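Long-range contact in dnab-like replicative helicase (Bacillus phage SPP1, PDB 3BH0), which probably couples ATP hydrolysis to 5'-3' unwinding of double-stranded DNA during phage replication, the chain here being the ATPase domain of this DnaB-family helicase: residues Lys90-Leu104 with Glu148-Gln162. Sequence-based numbering, arbitrary orientation.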
ATOM      1  N   LYS A  90       3.797   4.845   6.572  1.00 45.94           N
ATOM      2  CA  LYS A  90       4.576   5.464   7.629  1.00 46.92           C
ATOM      3  C   LYS A  90       5.894   4.738   7.824  1.00 47.28           C
ATOM      4  O   LYS A  90       6.910   5.377   8.088  1.00 47.62           O
ATOM      5  CB  LYS A  90       3.769   5.524   8.925  1.00 47.28           C
ATOM      6  CG  LYS A  90       4.189   6.661   9.877  1.00 48.52           C
ATOM      7  CD  LYS A  90       4.984   6.112  11.038  1.00 49.52           C
ATOM      8  CE  LYS A  90       5.547   7.218  11.917  1.00 50.68           C
ATOM      9  NZ  LYS A  90       6.125   6.577  13.156  1.00 51.49           N
ATOM     10  N   ASN A  91       5.866   3.413   7.683  1.00 47.56           N
ATOM     11  CA  ASN A  91       7.052   2.564   7.742  1.00 47.97           C
ATOM     12  C   ASN A  91       8.090   2.885   6.672  1.00 48.42           C
ATOM     13  O   ASN A  91       9.295   2.862   6.933  1.00 48.38           O
ATOM     14  CB  ASN A  91       6.645   1.104   7.596  1.00 47.99           C
ATOM     15  CG  ASN A  91       6.140   0.513   8.879  1.00 48.37           C
ATOM     16  OD1 ASN A  91       6.242   1.124   9.944  1.00 49.76           O
ATOM     17  ND2 ASN A  91       5.602  -0.696   8.794  1.00 48.60           N
ATOM     18  N   MET A  92       7.610   3.156   5.463  1.00 49.16           N
ATOM     19  CA  MET A  92       8.461   3.598   4.360  1.00 49.63           C
ATOM     20  C   MET A  92       8.970   5.008   4.577  1.00 50.25           C
ATOM     21  O   MET A  92      10.113   5.308   4.240  1.00 50.96           O
ATOM     22  CB  MET A  92       7.695   3.558   3.049  1.00 49.81           C
ATOM     23  CG  MET A  92       7.275   2.182   2.648  1.00 49.71           C
ATOM     24  SD  MET A  92       6.164   2.282   1.261  1.00 48.43           S
ATOM     25  CE  MET A  92       5.714   0.572   1.186  1.00 50.86           C
ATOM     26  N   SER A  93       8.117   5.876   5.118  1.00 50.62           N
ATOM     27  CA  SER A  93       8.523   7.216   5.494  1.00 51.14           C
ATOM     28  C   SER A  93       9.676   7.159   6.484  1.00 51.71           C
ATOM     29  O   SER A  93      10.576   7.994   6.435  1.00 52.45           O
ATOM     30  CB  SER A  93       7.356   7.983   6.099  1.00 51.11           C
ATOM     31  OG  SER A  93       7.795   9.233   6.607  1.00 51.85           O
ATOM     32  N   ASP A  94       9.650   6.161   7.364  1.00 52.24           N
ATOM     33  CA  ASP A  94      10.683   5.972   8.383  1.00 52.55           C
ATOM     34  C   ASP A  94      12.046   5.519   7.834  1.00 52.91           C
ATOM     35  O   ASP A  94      13.070   5.693   8.488  1.00 52.98           O
ATOM     36  CB  ASP A  94      10.199   4.985   9.450  1.00 52.66           C
ATOM     37  CG  ASP A  94       9.137   5.577  10.372  1.00 52.19           C
ATOM     38  OD1 ASP A  94       8.790   6.778  10.246  1.00 50.92           O
ATOM     39  OD2 ASP A  94       8.648   4.813  11.228  1.00 52.39           O
ATOM     40  N   ASN A  95      12.060   4.930   6.647  1.00 53.38           N
ATOM     41  CA  ASN A  95      13.316   4.650   5.956  1.00 53.92           C
ATOM     42  C   ASN A  95      13.824   5.913   5.262  1.00 54.08           C
ATOM     43  O   ASN A  95      14.846   5.895   4.590  1.00 54.86           O
ATOM     44  CB  ASN A  95      13.091   3.559   4.912  1.00 53.96           C
ATOM     45  CG  ASN A  95      14.069   2.418   5.037  1.00 54.59           C
ATOM     46  OD1 ASN A  95      14.761   2.076   4.072  1.00 55.75           O
ATOM     47  ND2 ASN A  95      14.119   1.800   6.219  1.00 53.78           N
ATOM     48  N   ASP A  96      13.091   7.010   5.440  1.00 54.23           N
ATOM     49  CA  ASP A  96      13.336   8.292   4.762  1.00 54.35           C
ATOM     50  C   ASP A  96      13.068   8.227   3.249  1.00 53.86           C
ATOM     51  O   ASP A  96      13.607   9.021   2.465  1.00 54.04           O
ATOM     52  CB  ASP A  96      14.726   8.863   5.078  1.00 55.01           C
ATOM     53  CG  ASP A  96      14.743  10.390   5.063  1.00 57.00           C
ATOM     54  OD1 ASP A  96      15.205  10.968   4.043  1.00 58.67           O
ATOM     55  OD2 ASP A  96      14.276  11.009   6.062  1.00 57.89           O
ATOM     56  N   ASP A  97      12.220   7.281   2.851  1.00 52.77           N
ATOM     57  CA  ASP A  97      11.686   7.258   1.501  1.00 51.59           C
ATOM     58  C   ASP A  97      10.507   8.220   1.482  1.00 50.70           C
ATOM     59  O   ASP A  97       9.998   8.594   2.552  1.00 50.74           O
ATOM     60  CB  ASP A  97      11.269   5.840   1.112  1.00 51.73           C
ATOM     61  CG  ASP A  97      12.454   4.889   1.025  1.00 52.27           C
ATOM     62  OD1 ASP A  97      13.390   5.183   0.250  1.00 51.99           O
ATOM     63  OD2 ASP A  97      12.456   3.852   1.729  1.00 53.32           O
ATOM     64  N   VAL A  98      10.099   8.633   0.280  1.00 49.19           N
ATOM     65  CA  VAL A  98       9.030   9.612   0.087  1.00 47.80           C
ATOM     66  C   VAL A  98       7.733   8.924  -0.344  1.00 46.63           C
ATOM     67  O   VAL A  98       7.705   8.211  -1.347  1.00 46.69           O
ATOM     68  CB  VAL A  98       9.438  10.685  -0.963  1.00 48.17           C
ATOM     69  CG1 VAL A  98       8.320  11.705  -1.191  1.00 48.42           C
ATOM     70  CG2 VAL A  98      10.715  11.394  -0.536  1.00 48.16           C
ATOM     71  N   VAL A  99       6.666   9.146   0.420  1.00 45.03           N
ATOM     72  CA  VAL A  99       5.363   8.553   0.132  1.00 43.41           C
ATOM     73  C   VAL A  99       4.350   9.593  -0.356  1.00 42.59           C
ATOM     74  O   VAL A  99       4.061  10.559   0.336  1.00 42.39           O
ATOM     75  CB  VAL A  99       4.794   7.781   1.350  1.00 43.49           C
ATOM     76  CG1 VAL A  99       3.506   7.048   0.960  1.00 43.12           C
ATOM     77  CG2 VAL A  99       5.825   6.788   1.904  1.00 42.50           C
ATOM     78  N   ASN A 100       3.835   9.384  -1.565  1.00 41.38           N
ATOM     79  CA  ASN A 100       2.761  10.183  -2.120  1.00 40.38           C
ATOM     80  C   ASN A 100       1.471   9.380  -2.014  1.00 39.67           C
ATOM     81  O   ASN A 100       1.284   8.385  -2.714  1.00 39.24           O
ATOM     82  CB  ASN A 100       3.024  10.495  -3.592  1.00 40.65           C
ATOM     83  CG  ASN A 100       3.893  11.731  -3.810  1.00 41.33           C
ATOM     84  OD1 ASN A 100       4.403  12.331  -2.868  1.00 42.99           O
ATOM     85  ND2 ASN A 100       4.052  12.113  -5.078  1.00 39.77           N
ATOM     86  N   LEU A 101       0.586   9.809  -1.129  1.00 39.00           N
ATOM     87  CA  LEU A 101      -0.686   9.130  -0.949  1.00 38.08           C
ATOM     88  C   LEU A 101      -1.774   9.852  -1.715  1.00 37.29           C
ATOM     89  O   LEU A 101      -2.082  11.012  -1.432  1.00 37.90           O
ATOM     90  CB  LEU A 101      -1.043   9.011   0.529  1.00 37.42           C
ATOM     91  CG  LEU A 101      -2.503   8.678   0.849  1.00 38.51           C
ATOM     92  CD1 LEU A 101      -2.969   7.302   0.303  1.00 36.13           C
ATOM     93  CD2 LEU A 101      -2.748   8.801   2.360  1.00 38.60           C
ATOM     94  N   HIS A 102      -2.338   9.160  -2.696  1.00 36.19           N
ATOM     95  CA  HIS A 102      -3.427   9.698  -3.472  1.00 35.53           C
ATOM     96  C   HIS A 102      -4.724   9.118  -2.925  1.00 35.51           C
ATOM     97  O   HIS A 102      -5.070   7.958  -3.173  1.00 34.73           O
ATOM     98  CB  HIS A 102      -3.218   9.426  -4.958  1.00 35.15           C
ATOM     99  CG  HIS A 102      -2.083  10.205  -5.544  1.00 35.62           C
ATOM    100  ND1 HIS A 102      -0.761   9.848  -5.367  1.00 35.98           N
ATOM    101  CD2 HIS A 102      -2.068  11.344  -6.277  1.00 34.60           C
ATOM    102  CE1 HIS A 102       0.016  10.733  -5.966  1.00 34.43           C
ATOM    103  NE2 HIS A 102      -0.752  11.647  -6.529  1.00 33.27           N
ATOM    104  N   SER A 103      -5.407   9.934  -2.122  1.00 35.72           N
ATOM    105  CA  SER A 103      -6.571   9.471  -1.394  1.00 35.62           C
ATOM    106  C   SER A 103      -7.856  10.062  -1.956  1.00 35.48           C
ATOM    107  O   SER A 103      -8.187  11.221  -1.749  1.00 34.98           O
ATOM    108  CB  SER A 103      -6.403   9.712   0.106  1.00 35.72           C
ATOM    109  OG  SER A 103      -7.024  10.891   0.522  1.00 37.40           O
ATOM    110  N   LEU A 104      -8.559   9.217  -2.692  1.00 35.64           N
ATOM    111  CA  LEU A 104      -9.687   9.612  -3.491  1.00 36.69           C
ATOM    112  C   LEU A 104     -10.972   9.420  -2.692  1.00 37.19           C
ATOM    113  O   LEU A 104     -12.009  10.023  -2.978  1.00 37.04           O
ATOM    114  CB  LEU A 104      -9.686   8.771  -4.761  1.00 36.41           C
ATOM    115  CG  LEU A 104      -8.548   9.156  -5.708  1.00 36.82           C
ATOM    116  CD1 LEU A 104      -7.665   7.956  -5.986  1.00 36.59           C
ATOM    117  CD2 LEU A 104      -9.158   9.656  -6.996  1.00 38.37           C
ATOM    118  N   GLU A 148       5.981  13.400  14.806  1.00 65.01           N
ATOM    119  CA  GLU A 148       6.400  12.370  13.855  1.00 64.88           C
ATOM    120  C   GLU A 148       5.809  12.521  12.453  1.00 64.39           C
ATOM    121  O   GLU A 148       6.525  12.316  11.460  1.00 64.71           O
ATOM    122  CB  GLU A 148       6.129  10.976  14.407  1.00 64.93           C
ATOM    123  CG  GLU A 148       7.184  10.556  15.391  1.00 66.37           C
ATOM    124  CD  GLU A 148       7.457   9.082  15.333  1.00 67.92           C
ATOM    125  OE1 GLU A 148       6.702   8.337  15.996  1.00 69.32           O
ATOM    126  OE2 GLU A 148       8.421   8.677  14.637  1.00 67.28           O
ATOM    127  N   ILE A 149       4.525  12.885  12.385  1.00 63.44           N
ATOM    128  CA  ILE A 149       3.825  13.108  11.115  1.00 62.63           C
ATOM    129  C   ILE A 149       4.353  14.367  10.419  1.00 62.36           C
ATOM    130  O   ILE A 149       4.471  14.403   9.186  1.00 62.38           O
ATOM    131  CB  ILE A 149       2.269  13.206  11.304  1.00 62.62           C
ATOM    132  CG1 ILE A 149       1.729  12.093  12.206  1.00 61.89           C
ATOM    133  CG2 ILE A 149       1.534  13.193   9.960  1.00 62.70           C
ATOM    134  CD1 ILE A 149       1.934  10.701  11.681  1.00 62.06           C
ATOM    135  N   SER A 150       4.661  15.394  11.217  1.00 61.78           N
ATOM    136  CA  SER A 150       5.231  16.659  10.725  1.00 60.96           C
ATOM    137  C   SER A 150       6.622  16.491  10.130  1.00 60.07           C
ATOM    138  O   SER A 150       6.980  17.175   9.170  1.00 59.85           O
ATOM    139  CB  SER A 150       5.305  17.687  11.855  1.00 61.20           C
ATOM    140  OG  SER A 150       5.584  18.977  11.338  1.00 61.85           O
ATOM    141  N   ASN A 151       7.397  15.585  10.720  1.00 59.05           N
ATOM    142  CA  ASN A 151       8.745  15.283  10.258  1.00 58.22           C
ATOM    143  C   ASN A 151       8.787  13.964   9.484  1.00 57.06           C
ATOM    144  O   ASN A 151       9.736  13.180   9.597  1.00 57.12           O
ATOM    145  CB  ASN A 151       9.721  15.278  11.443  1.00 58.68           C
ATOM    146  CG  ASN A 151       9.894  16.665  12.066  1.00 60.08           C
ATOM    147  OD1 ASN A 151       8.918  17.395  12.289  1.00 61.23           O
ATOM    148  ND2 ASN A 151      11.143  17.037  12.344  1.00 61.59           N
ATOM    149  N   SER A 152       7.733  13.728   8.705  1.00 55.19           N
ATOM    150  CA  SER A 152       7.641  12.554   7.846  1.00 53.12           C
ATOM    151  C   SER A 152       7.599  12.975   6.377  1.00 51.86           C
ATOM    152  O   SER A 152       7.377  14.153   6.054  1.00 51.21           O
ATOM    153  CB  SER A 152       6.402  11.721   8.197  1.00 53.10           C
ATOM    154  OG  SER A 152       5.239  12.295   7.631  1.00 52.31           O
ATOM    155  N   ASN A 153       7.802  11.993   5.498  1.00 50.18           N
ATOM    156  CA  ASN A 153       7.804  12.219   4.055  1.00 48.79           C
ATOM    157  C   ASN A 153       6.518  11.674   3.419  1.00 47.31           C
ATOM    158  O   ASN A 153       6.540  10.947   2.419  1.00 46.69           O
ATOM    159  CB  ASN A 153       9.054  11.585   3.437  1.00 49.29           C
ATOM    160  CG  ASN A 153      10.286  11.810   4.284  1.00 49.69           C
ATOM    161  OD1 ASN A 153      10.752  12.938   4.420  1.00 50.90           O
ATOM    162  ND2 ASN A 153      10.799  10.740   4.888  1.00 50.88           N
ATOM    163  N   ILE A 154       5.401  12.033   4.037  1.00 45.25           N
ATOM    164  CA  ILE A 154       4.103  11.605   3.598  1.00 43.80           C
ATOM    165  C   ILE A 154       3.486  12.818   2.956  1.00 42.58           C
ATOM    166  O   ILE A 154       3.297  13.839   3.608  1.00 43.02           O
ATOM    167  CB  ILE A 154       3.217  11.144   4.784  1.00 43.97           C
ATOM    168  CG1 ILE A 154       3.900  10.043   5.598  1.00 43.84           C
ATOM    169  CG2 ILE A 154       1.821  10.697   4.300  1.00 44.70           C
ATOM    170  CD1 ILE A 154       3.589   8.642   5.143  1.00 46.49           C
ATOM    171  N   ASN A 155       3.212  12.727   1.669  1.00 40.97           N
ATOM    172  CA  ASN A 155       2.411  13.732   1.000  1.00 39.96           C
ATOM    173  C   ASN A 155       1.066  13.121   0.773  1.00 38.88           C
ATOM    174  O   ASN A 155       0.960  11.894   0.629  1.00 38.65           O
ATOM    175  CB  ASN A 155       3.003  14.125  -0.353  1.00 40.34           C
ATOM    176  CG  ASN A 155       4.333  14.827  -0.223  1.00 41.48           C
ATOM    177  OD1 ASN A 155       5.401  14.213  -0.399  1.00 43.20           O
ATOM    178  ND2 ASN A 155       4.286  16.119   0.107  1.00 41.31           N
ATOM    179  N   ILE A 156       0.042  13.968   0.740  1.00 37.54           N
ATOM    180  CA  ILE A 156      -1.309  13.501   0.500  1.00 36.46           C
ATOM    181  C   ILE A 156      -1.963  14.326  -0.596  1.00 36.70           C
ATOM    182  O   ILE A 156      -1.946  15.551  -0.542  1.00 36.92           O
ATOM    183  CB  ILE A 156      -2.179  13.507   1.778  1.00 36.08           C
ATOM    184  CG1 ILE A 156      -1.479  12.738   2.911  1.00 34.99           C
ATOM    185  CG2 ILE A 156      -3.558  12.906   1.474  1.00 35.34           C
ATOM    186  CD1 ILE A 156      -2.207  12.756   4.276  1.00 35.10           C
ATOM    187  N   PHE A 157      -2.545  13.639  -1.584  1.00 36.09           N
ATOM    188  CA  PHE A 157      -3.308  14.292  -2.636  1.00 35.94           C
ATOM    189  C   PHE A 157      -4.748  13.801  -2.589  1.00 35.88           C
ATOM    190  O   PHE A 157      -5.051  12.685  -3.018  1.00 35.67           O
ATOM    191  CB  PHE A 157      -2.684  14.017  -4.017  1.00 35.44           C
ATOM    192  CG  PHE A 157      -1.299  14.608  -4.198  1.00 34.44           C
ATOM    193  CD1 PHE A 157      -1.124  15.789  -4.913  1.00 31.75           C
ATOM    194  CD2 PHE A 157      -0.176  13.978  -3.656  1.00 32.34           C
ATOM    195  CE1 PHE A 157       0.136  16.335  -5.075  1.00 32.00           C
ATOM    196  CE2 PHE A 157       1.106  14.517  -3.835  1.00 33.50           C
ATOM    197  CZ  PHE A 157       1.255  15.700  -4.553  1.00 32.36           C
ATOM    198  N   ASP A 158      -5.632  14.650  -2.083  1.00 36.00           N
ATOM    199  CA  ASP A 158      -6.983  14.230  -1.732  1.00 36.53           C
ATOM    200  C   ASP A 158      -8.088  14.642  -2.705  1.00 36.24           C
ATOM    201  O   ASP A 158      -9.256  14.503  -2.389  1.00 35.87           O
ATOM    202  CB  ASP A 158      -7.330  14.674  -0.291  1.00 36.90           C
ATOM    203  CG  ASP A 158      -7.666  16.161  -0.183  1.00 37.29           C
ATOM    204  OD1 ASP A 158      -7.554  16.888  -1.200  1.00 37.60           O
ATOM    205  OD2 ASP A 158      -8.051  16.598   0.932  1.00 37.88           O
ATOM    206  N   LYS A 159      -7.720  15.135  -3.882  1.00 36.82           N
ATOM    207  CA  LYS A 159      -8.702  15.496  -4.912  1.00 36.78           C
ATOM    208  C   LYS A 159      -9.566  14.307  -5.320  1.00 37.02           C
ATOM    209  O   LYS A 159      -9.055  13.213  -5.602  1.00 36.66           O
ATOM    210  CB  LYS A 159      -8.000  16.068  -6.134  1.00 37.47           C
ATOM    211  CG  LYS A 159      -8.916  16.851  -7.032  1.00 38.17           C
ATOM    212  CD  LYS A 159      -8.231  17.203  -8.337  1.00 39.37           C
ATOM    213  CE  LYS A 159      -9.167  18.021  -9.198  1.00 39.46           C
ATOM    214  NZ  LYS A 159      -9.168  17.479 -10.585  1.00 43.01           N
ATOM    215  N   ALA A 160     -10.884  14.525  -5.335  1.00 37.03           N
ATOM    216  CA  ALA A 160     -11.839  13.445  -5.583  1.00 37.14           C
ATOM    217  C   ALA A 160     -11.619  12.777  -6.952  1.00 37.17           C
ATOM    218  O   ALA A 160     -11.652  11.545  -7.046  1.00 37.48           O
ATOM    219  CB  ALA A 160     -13.264  13.942  -5.442  1.00 36.73           C
ATOM    220  N   GLY A 161     -11.389  13.594  -7.985  1.00 36.60           N
ATOM    221  CA  GLY A 161     -11.242  13.122  -9.360  1.00 36.39           C
ATOM    222  C   GLY A 161      -9.801  13.195  -9.823  1.00 36.44           C
ATOM    223  O   GLY A 161      -9.259  14.285 -10.010  1.00 36.89           O
ATOM    224  N   GLN A 162      -9.172  12.030  -9.973  1.00 35.65           N
ATOM    225  CA  GLN A 162      -7.772  11.952 -10.373  1.00 35.20           C
ATOM    226  C   GLN A 162      -7.614  10.843 -11.395  1.00 34.86           C
ATOM    227  O   GLN A 162      -8.052   9.709 -11.163  1.00 34.99           O
ATOM    228  CB  GLN A 162      -6.848  11.655  -9.187  1.00 35.17           C
ATOM    229  CG  GLN A 162      -6.919  12.621  -8.035  1.00 34.64           C
ATOM    230  CD  GLN A 162      -5.920  12.282  -6.954  1.00 34.98           C
ATOM    231  OE1 GLN A 162      -4.775  11.980  -7.241  1.00 36.61           O
ATOM    232  NE2 GLN A 162      -6.357  12.308  -5.701  1.00 37.15           N
TER
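E148 meets K90 in a salt bridge; both carboxylate oxygens lie 3.4 Å from K90 NZ, as weak hydrogen bonds. The contact joins strand 154-157, an outermost strand of the sheet within this chain, to strand 98-103 in the P-loop NTPase core of a DnaB-like helicase. N153 packs against the turn that links helix 81-93 to strand 98-103. Its backbone N gives a nearly straight bond to S93 OG (3.0 Å), which chi1 of 173° sets anti to the backbone N of S93. N153 ND2 adds weak bonds to S93 O and D97 O. I154 CD1 lies 3.9 Å from S93 CB and also packs on V99 CB. N155 N donates to V99 O, and N155 O accepts from L101 N; V99 N to N153 O and F157 N to L101 O continue the parallel pairing. I156 lies alongside L101, CG1 to CD2, on the face covered by helix 108-119. F157 points to the other face, under helix 164-176. Its ring is nearly parallel to the H102 ring (8°) but slid aside, with CD2 3.7 Å from H102 NE2. F157 O accepts from S103 N and Q162 NE2, from opposite faces of its carbonyl plane. Q162 NE2 also bonds K159 O, which fixes the amide's rotation. Q162 OE1 thus sits at the H102 ring edge, 2.9 Å from CD2.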